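PDB 6S1Y: angiotensin-converting enzyme from Anopheles gambiae, which is a zinc metalloprotease that probably trims peptides from their C-terminal end, as other angiotensin-converting enzymes do. Local coordinates for residues L221-Y233 / V238-G250. Numbering follows the deposited sequence.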
ATOM      1  N   LEU A 221      19.343   2.154  10.683  1.00 36.87           N
ATOM      2  CA  LEU A 221      19.162   0.936   9.886  1.00 33.04           C
ATOM      3  C   LEU A 221      19.756   1.116   8.503  1.00 33.69           C
ATOM      4  O   LEU A 221      20.496   0.256   8.012  1.00 31.76           O
ATOM      5  CB  LEU A 221      17.680   0.602   9.770  1.00 33.65           C
ATOM      6  CG  LEU A 221      17.350  -0.683   9.016  1.00 36.26           C
ATOM      7  CD1 LEU A 221      18.024  -1.905   9.685  1.00 34.40           C
ATOM      8  CD2 LEU A 221      15.821  -0.896   8.949  1.00 37.13           C
ATOM      9  N   HIS A 222      19.399   2.230   7.840  1.00 34.90           N
ATOM     10  CA  HIS A 222      20.043   2.631   6.599  1.00 33.51           C
ATOM     11  C   HIS A 222      21.555   2.528   6.688  1.00 32.90           C
ATOM     12  O   HIS A 222      22.210   2.062   5.750  1.00 33.60           O
ATOM     13  CB  HIS A 222      19.634   4.068   6.280  1.00 33.65           C
ATOM     14  CG  HIS A 222      20.343   4.660   5.110  1.00 33.21           C
ATOM     15  ND1 HIS A 222      21.665   5.031   5.157  1.00 31.15           N
ATOM     16  CD2 HIS A 222      19.908   4.948   3.862  1.00 34.26           C
ATOM     17  CE1 HIS A 222      22.024   5.501   3.979  1.00 32.92           C
ATOM     18  NE2 HIS A 222      20.974   5.469   3.178  1.00 34.18           N
ATOM     19  N   ALA A 223      22.135   2.963   7.802  1.00 33.85           N
ATOM     20  CA  ALA A 223      23.596   2.957   7.915  1.00 33.87           C
ATOM     21  C   ALA A 223      24.145   1.538   7.977  1.00 32.15           C
ATOM     22  O   ALA A 223      25.207   1.249   7.425  1.00 32.18           O
ATOM     23  CB  ALA A 223      24.018   3.747   9.145  1.00 33.95           C
ATOM     24  N   TYR A 224      23.442   0.633   8.653  1.00 34.30           N
ATOM     25  CA  TYR A 224      23.908  -0.751   8.714  1.00 33.93           C
ATOM     26  C   TYR A 224      23.802  -1.425   7.352  1.00 31.55           C
ATOM     27  O   TYR A 224      24.747  -2.067   6.890  1.00 33.46           O
ATOM     28  CB  TYR A 224      23.117  -1.522   9.765  1.00 35.31           C
ATOM     29  CG  TYR A 224      23.674  -2.914  10.005  1.00 33.83           C
ATOM     30  CD1 TYR A 224      24.744  -3.100  10.859  1.00 33.31           C
ATOM     31  CD2 TYR A 224      23.168  -4.021   9.332  1.00 34.85           C
ATOM     32  CE1 TYR A 224      25.291  -4.349  11.065  1.00 37.17           C
ATOM     33  CE2 TYR A 224      23.695  -5.304   9.550  1.00 36.05           C
ATOM     34  CZ  TYR A 224      24.758  -5.458  10.414  1.00 37.38           C
ATOM     35  OH  TYR A 224      25.298  -6.691  10.632  1.00 37.10           O
ATOM     36  N   VAL A 225      22.669  -1.260   6.674  1.00 31.29           N
ATOM     37  CA  VAL A 225      22.502  -1.859   5.348  1.00 31.30           C
ATOM     38  C   VAL A 225      23.591  -1.367   4.409  1.00 32.16           C
ATOM     39  O   VAL A 225      24.226  -2.155   3.696  1.00 35.70           O
ATOM     40  CB  VAL A 225      21.097  -1.551   4.791  1.00 30.90           C
ATOM     41  CG1 VAL A 225      20.951  -2.014   3.344  1.00 32.62           C
ATOM     42  CG2 VAL A 225      20.037  -2.212   5.659  1.00 32.67           C
ATOM     43  N   ARG A 226      23.833  -0.060   4.388  1.00 31.97           N
ATOM     44  CA  ARG A 226      24.867   0.482   3.517  1.00 31.75           C
ATOM     45  C   ARG A 226      26.232  -0.113   3.841  1.00 33.90           C
ATOM     46  O   ARG A 226      26.998  -0.462   2.935  1.00 34.70           O
ATOM     47  CB  ARG A 226      24.890   2.002   3.626  1.00 32.63           C
ATOM     48  CG  ARG A 226      26.058   2.706   2.913  1.00 34.17           C
ATOM     49  CD  ARG A 226      25.908   4.224   2.939  1.00 35.29           C
ATOM     50  NE  ARG A 226      26.002   4.785   4.279  1.00 34.15           N
ATOM     51  CZ  ARG A 226      25.785   6.073   4.563  1.00 33.50           C
ATOM     52  NH1 ARG A 226      25.470   6.906   3.597  1.00 31.93           N
ATOM     53  NH2 ARG A 226      25.883   6.516   5.818  1.00 34.30           N
ATOM     54  N   TYR A 227      26.555  -0.249   5.126  1.00 33.19           N
ATOM     55  CA  TYR A 227      27.825  -0.854   5.498  1.00 34.15           C
ATOM     56  C   TYR A 227      27.939  -2.276   4.955  1.00 35.35           C
ATOM     57  O   TYR A 227      28.981  -2.657   4.403  1.00 35.62           O
ATOM     58  CB  TYR A 227      27.971  -0.822   7.018  1.00 34.12           C
ATOM     59  CG  TYR A 227      29.151  -1.605   7.522  1.00 36.02           C
ATOM     60  CD1 TYR A 227      29.045  -2.971   7.814  1.00 36.35           C
ATOM     61  CD2 TYR A 227      30.361  -0.987   7.725  1.00 36.91           C
ATOM     62  CE1 TYR A 227      30.141  -3.689   8.270  1.00 37.08           C
ATOM     63  CE2 TYR A 227      31.448  -1.675   8.187  1.00 37.65           C
ATOM     64  CZ  TYR A 227      31.343  -3.014   8.452  1.00 38.81           C
ATOM     65  OH  TYR A 227      32.452  -3.652   8.891  1.00 39.92           O
ATOM     66  N   LYS A 228      26.872  -3.088   5.098  1.00 35.66           N
ATOM     67  CA  LYS A 228      26.935  -4.482   4.647  1.00 35.37           C
ATOM     68  C   LYS A 228      26.957  -4.576   3.124  1.00 35.64           C
ATOM     69  O   LYS A 228      27.655  -5.422   2.560  1.00 39.65           O
ATOM     70  CB  LYS A 228      25.757  -5.289   5.196  1.00 37.11           C
ATOM     71  CG  LYS A 228      25.708  -5.393   6.695  1.00 37.25           C
ATOM     72  CD  LYS A 228      26.874  -6.217   7.283  1.00 39.45           C
ATOM     73  CE  LYS A 228      26.446  -7.644   7.608  1.00 43.35           C
ATOM     74  NZ  LYS A 228      27.586  -8.408   8.154  1.00 53.26           N
ATOM     75  N   LEU A 229      26.193  -3.744   2.429  1.00 35.83           N
ATOM     76  CA  LEU A 229      26.244  -3.794   0.965  1.00 36.86           C
ATOM     77  C   LEU A 229      27.636  -3.416   0.455  1.00 37.80           C
ATOM     78  O   LEU A 229      28.125  -3.983  -0.525  1.00 37.79           O
ATOM     79  CB  LEU A 229      25.199  -2.877   0.361  1.00 35.34           C
ATOM     80  CG  LEU A 229      23.753  -3.321   0.512  1.00 35.75           C
ATOM     81  CD1 LEU A 229      22.848  -2.195   0.072  1.00 36.69           C
ATOM     82  CD2 LEU A 229      23.468  -4.564  -0.328  1.00 35.58           C
ATOM     83  N   ARG A 230      28.298  -2.471   1.122  1.00 35.90           N
ATOM     84  CA  ARG A 230      29.644  -2.099   0.714  1.00 39.35           C
ATOM     85  C   ARG A 230      30.644  -3.222   0.970  1.00 38.48           C
ATOM     86  O   ARG A 230      31.568  -3.406   0.178  1.00 39.05           O
ATOM     87  CB  ARG A 230      30.083  -0.817   1.447  1.00 39.86           C
ATOM     88  CG  ARG A 230      31.473  -0.399   1.137  1.00 41.02           C
ATOM     89  CD  ARG A 230      31.755   1.027   1.655  1.00 44.98           C
ATOM     90  NE  ARG A 230      33.154   1.407   1.466  1.00 45.21           N
ATOM     91  CZ  ARG A 230      34.135   1.020   2.285  1.00 51.23           C
ATOM     92  NH1 ARG A 230      33.872   0.256   3.342  1.00 50.19           N
ATOM     93  NH2 ARG A 230      35.386   1.390   2.055  1.00 52.61           N
ATOM     94  N   GLN A 231      30.521  -3.948   2.088  1.00 38.22           N
ATOM     95  CA  GLN A 231      31.402  -5.094   2.314  1.00 40.72           C
ATOM     96  C   GLN A 231      31.177  -6.172   1.252  1.00 42.53           C
ATOM     97  O   GLN A 231      32.131  -6.798   0.786  1.00 42.97           O
ATOM     98  CB  GLN A 231      31.186  -5.675   3.711  1.00 40.14           C
ATOM     99  CG  GLN A 231      31.615  -4.763   4.861  1.00 40.91           C
ATOM    100  CD  GLN A 231      33.109  -4.517   4.891  1.00 41.79           C
ATOM    101  OE1 GLN A 231      33.897  -5.447   4.901  1.00 47.15           O
ATOM    102  NE2 GLN A 231      33.505  -3.247   4.938  1.00 46.03           N
ATOM    103  N   LYS A 232      29.924  -6.378   0.836  1.00 40.62           N
ATOM    104  CA  LYS A 232      29.600  -7.413  -0.146  1.00 43.71           C
ATOM    105  C   LYS A 232      29.966  -6.993  -1.568  1.00 43.78           C
ATOM    106  O   LYS A 232      30.539  -7.786  -2.320  1.00 46.57           O
ATOM    107  CB  LYS A 232      28.105  -7.767  -0.064  1.00 42.93           C
ATOM    108  CG  LYS A 232      27.790  -9.147   0.561  1.00 49.30           C
ATOM    109  CD  LYS A 232      28.382  -9.329   1.963  1.00 54.73           C
ATOM    110  CE  LYS A 232      27.595  -8.554   3.042  1.00 53.21           C
ATOM    111  NZ  LYS A 232      28.414  -8.231   4.253  1.00 49.82           N
ATOM    112  N   TYR A 233      29.678  -5.751  -1.958  1.00 41.11           N
ATOM    113  CA  TYR A 233      29.840  -5.335  -3.341  1.00 40.98           C
ATOM    114  C   TYR A 233      31.065  -4.465  -3.592  1.00 41.84           C
ATOM    115  O   TYR A 233      31.473  -4.337  -4.744  1.00 44.81           O
ATOM    116  CB  TYR A 233      28.611  -4.546  -3.813  1.00 40.83           C
ATOM    117  CG  TYR A 233      27.363  -5.355  -4.104  1.00 43.01           C
ATOM    118  CD1 TYR A 233      27.351  -6.379  -5.060  1.00 43.68           C
ATOM    119  CD2 TYR A 233      26.190  -5.059  -3.463  1.00 40.49           C
ATOM    120  CE1 TYR A 233      26.202  -7.088  -5.324  1.00 43.48           C
ATOM    121  CE2 TYR A 233      25.032  -5.748  -3.738  1.00 41.44           C
ATOM    122  CZ  TYR A 233      25.036  -6.753  -4.665  1.00 42.87           C
ATOM    123  OH  TYR A 233      23.853  -7.399  -4.910  1.00 43.55           O
ATOM    124  N   VAL A 238      29.405   1.032  -3.806  1.00 45.84           N
ATOM    125  CA  VAL A 238      28.654   1.560  -2.683  1.00 41.18           C
ATOM    126  C   VAL A 238      29.536   2.543  -1.922  1.00 41.06           C
ATOM    127  O   VAL A 238      30.465   2.146  -1.209  1.00 40.79           O
ATOM    128  CB  VAL A 238      28.154   0.447  -1.748  1.00 40.19           C
ATOM    129  CG1 VAL A 238      27.250   1.062  -0.682  1.00 35.93           C
ATOM    130  CG2 VAL A 238      27.428  -0.664  -2.534  1.00 39.03           C
ATOM    131  N   SER A 239      29.212   3.809  -2.022  1.00 37.61           N
ATOM    132  CA  SER A 239      29.913   4.814  -1.251  1.00 36.96           C
ATOM    133  C   SER A 239      29.642   4.622   0.241  1.00 36.80           C
ATOM    134  O   SER A 239      28.516   4.334   0.643  1.00 38.15           O
ATOM    135  CB  SER A 239      29.462   6.206  -1.673  1.00 36.24           C
ATOM    136  OG  SER A 239      29.831   7.104  -0.659  1.00 39.80           O
ATOM    137  N   PRO A 240      30.645   4.798   1.098  1.00 37.15           N
ATOM    138  CA  PRO A 240      30.367   4.739   2.538  1.00 36.32           C
ATOM    139  C   PRO A 240      29.606   5.940   3.065  1.00 37.34           C
ATOM    140  O   PRO A 240      29.122   5.869   4.206  1.00 38.86           O
ATOM    141  CB  PRO A 240      31.759   4.656   3.166  1.00 37.91           C
ATOM    142  CG  PRO A 240      32.644   5.376   2.193  1.00 38.03           C
ATOM    143  CD  PRO A 240      32.060   5.121   0.816  1.00 39.87           C
ATOM    144  N   THR A 241      29.478   7.032   2.304  1.00 37.06           N
ATOM    145  CA  THR A 241      28.895   8.255   2.836  1.00 35.52           C
ATOM    146  C   THR A 241      27.742   8.795   2.026  1.00 35.76           C
ATOM    147  O   THR A 241      27.020   9.671   2.528  1.00 35.11           O
ATOM    148  CB  THR A 241      29.947   9.375   2.903  1.00 36.25           C
ATOM    149  OG1 THR A 241      30.474   9.566   1.588  1.00 34.99           O
ATOM    150  CG2 THR A 241      31.062   9.044   3.885  1.00 34.66           C
ATOM    151  N   GLY A 242      27.578   8.363   0.783  1.00 35.86           N
ATOM    152  CA  GLY A 242      26.508   8.851  -0.048  1.00 36.05           C
ATOM    153  C   GLY A 242      25.269   7.987   0.058  1.00 35.01           C
ATOM    154  O   GLY A 242      25.232   6.986   0.769  1.00 34.57           O
ATOM    155  N   PRO A 243      24.228   8.366  -0.667  1.00 35.72           N
ATOM    156  CA  PRO A 243      23.005   7.555  -0.682  1.00 34.77           C
ATOM    157  C   PRO A 243      23.271   6.180  -1.273  1.00 34.70           C
ATOM    158  O   PRO A 243      24.214   5.989  -2.048  1.00 34.56           O
ATOM    159  CB  PRO A 243      22.042   8.365  -1.563  1.00 35.44           C
ATOM    160  CG  PRO A 243      22.618   9.744  -1.632  1.00 36.23           C
ATOM    161  CD  PRO A 243      24.125   9.565  -1.518  1.00 35.72           C
ATOM    162  N   ILE A 244      22.430   5.213  -0.907  1.00 34.37           N
ATOM    163  CA  ILE A 244      22.592   3.832  -1.377  1.00 33.45           C
ATOM    164  C   ILE A 244      22.104   3.743  -2.822  1.00 33.87           C
ATOM    165  O   ILE A 244      20.975   4.171  -3.102  1.00 34.08           O
ATOM    166  CB  ILE A 244      21.813   2.862  -0.496  1.00 36.33           C
ATOM    167  CG1 ILE A 244      22.297   2.912   0.941  1.00 34.67           C
ATOM    168  CG2 ILE A 244      21.912   1.458  -1.053  1.00 33.90           C
ATOM    169  CD1 ILE A 244      21.360   2.202   1.891  1.00 34.13           C
ATOM    170  N   PRO A 245      22.906   3.187  -3.750  1.00 36.23           N
ATOM    171  CA  PRO A 245      22.371   2.850  -5.088  1.00 35.73           C
ATOM    172  C   PRO A 245      21.138   1.972  -4.970  1.00 34.64           C
ATOM    173  O   PRO A 245      21.246   0.843  -4.502  1.00 37.24           O
ATOM    174  CB  PRO A 245      23.524   2.096  -5.768  1.00 35.05           C
ATOM    175  CG  PRO A 245      24.772   2.510  -4.999  1.00 35.66           C
ATOM    176  CD  PRO A 245      24.324   2.805  -3.593  1.00 35.76           C
ATOM    177  N   MET A 246      19.972   2.453  -5.391  1.00 34.65           N
ATOM    178  CA  MET A 246      18.730   1.785  -5.053  1.00 35.86           C
ATOM    179  C   MET A 246      18.553   0.441  -5.754  1.00 36.21           C
ATOM    180  O   MET A 246      17.754  -0.366  -5.281  1.00 37.65           O
ATOM    181  CB  MET A 246      17.544   2.710  -5.369  1.00 35.36           C
ATOM    182  CG  MET A 246      17.349   2.980  -6.817  1.00 38.23           C
ATOM    183  SD  MET A 246      16.248   4.375  -7.087  1.00 39.00           S
ATOM    184  CE  MET A 246      14.677   3.637  -6.565  1.00 37.09           C
ATOM    185  N   HIS A 247      19.270   0.168  -6.847  1.00 36.10           N
ATOM    186  CA  HIS A 247      19.064  -1.081  -7.572  1.00 35.76           C
ATOM    187  C   HIS A 247      19.625  -2.280  -6.835  1.00 36.24           C
ATOM    188  O   HIS A 247      19.440  -3.413  -7.284  1.00 37.66           O
ATOM    189  CB  HIS A 247      19.678  -1.019  -8.977  1.00 36.13           C
ATOM    190  CG  HIS A 247      21.160  -0.800  -9.006  1.00 37.11           C
ATOM    191  ND1 HIS A 247      21.796   0.106  -8.191  1.00 35.49           N
ATOM    192  CD2 HIS A 247      22.132  -1.355  -9.774  1.00 37.83           C
ATOM    193  CE1 HIS A 247      23.096   0.097  -8.449  1.00 36.73           C
ATOM    194  NE2 HIS A 247      23.326  -0.778  -9.409  1.00 37.00           N
ATOM    195  N   LEU A 248      20.293  -2.052  -5.721  1.00 37.47           N
ATOM    196  CA  LEU A 248      20.862  -3.109  -4.903  1.00 37.05           C
ATOM    197  C   LEU A 248      19.990  -3.461  -3.717  1.00 35.94           C
ATOM    198  O   LEU A 248      20.410  -4.259  -2.879  1.00 37.15           O
ATOM    199  CB  LEU A 248      22.240  -2.697  -4.393  1.00 34.24           C
ATOM    200  CG  LEU A 248      23.233  -2.273  -5.450  1.00 37.43           C
ATOM    201  CD1 LEU A 248      24.509  -1.756  -4.771  1.00 38.21           C
ATOM    202  CD2 LEU A 248      23.555  -3.403  -6.414  1.00 37.88           C
ATOM    203  N   LEU A 249      18.804  -2.875  -3.606  1.00 36.02           N
ATOM    204  CA  LEU A 249      17.980  -3.078  -2.420  1.00 36.61           C
ATOM    205  C   LEU A 249      16.842  -4.061  -2.646  1.00 37.65           C
ATOM    206  O   LEU A 249      15.929  -4.137  -1.814  1.00 35.72           O
ATOM    207  CB  LEU A 249      17.441  -1.739  -1.927  1.00 38.03           C
ATOM    208  CG  LEU A 249      18.565  -0.859  -1.348  1.00 37.09           C
ATOM    209  CD1 LEU A 249      18.115   0.574  -1.269  1.00 37.21           C
ATOM    210  CD2 LEU A 249      18.946  -1.375   0.025  1.00 36.79           C
ATOM    211  N   GLY A 250      16.900  -4.834  -3.738  1.00 36.59           N
ATOM    212  CA  GLY A 250      16.039  -5.983  -3.912  1.00 38.30           C
ATOM    213  C   GLY A 250      14.662  -5.676  -4.436  1.00 38.82           C
ATOM    214  O   GLY A 250      13.833  -6.582  -4.504  1.00 37.20           O
TER
HETATM  215  O   HOH W   1      21.454  -6.634  -4.054  1.00 38.55           O
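Arg226 reaches from helix 203-233 into the turn at 239-242, and its NH1 donates to Gly242 O across 2.8 Å. The N-H···O angle is 148°; the acceptor lies in the guanidinium plane, whereas the donor sits well above the carbonyl plane. A bend at chi3 (66°) in an otherwise extended chain brings the guanidinium alongside the turn, with Pro240 O 3.2 Å over the centre of one face, too poorly angled to accept from NE. His222 CE1 lies over the opposite face. NH2 bonds to the carbonyls of His593 and Gly595. Ser239 OG accepts from the backbone N of both Thr241 and Gly242, an ST turn and ST motif consistent with a fixed turn that presents Gly242 O to the guanidinium.

Two methyls lie over ring faces as CH-pi contacts: Ile244 CD1, 3.8 Å from the His222 centroid and 23° off the normal, and Leu248 CD2, 4.3 Å from that of Tyr233. His222 NE2 bonds to Gly468 O. Leu229 CD1 meets Ile244 CG2 at 3.9 Å. Val238 CB lies 3.9 Å from Arg230 CB, and its CG2 faces Leu229 and Tyr233. Arg230 NE forms a salt bridge with Asp235.

A water donates to Leu248 O and bonds Tyr233 OH. One cationic side chain thus gathers carbonyls from two parts of the chain, while apolar packing through Ile244 joins the helix end to the small parallel sheet of strands 244-245 and 469-470.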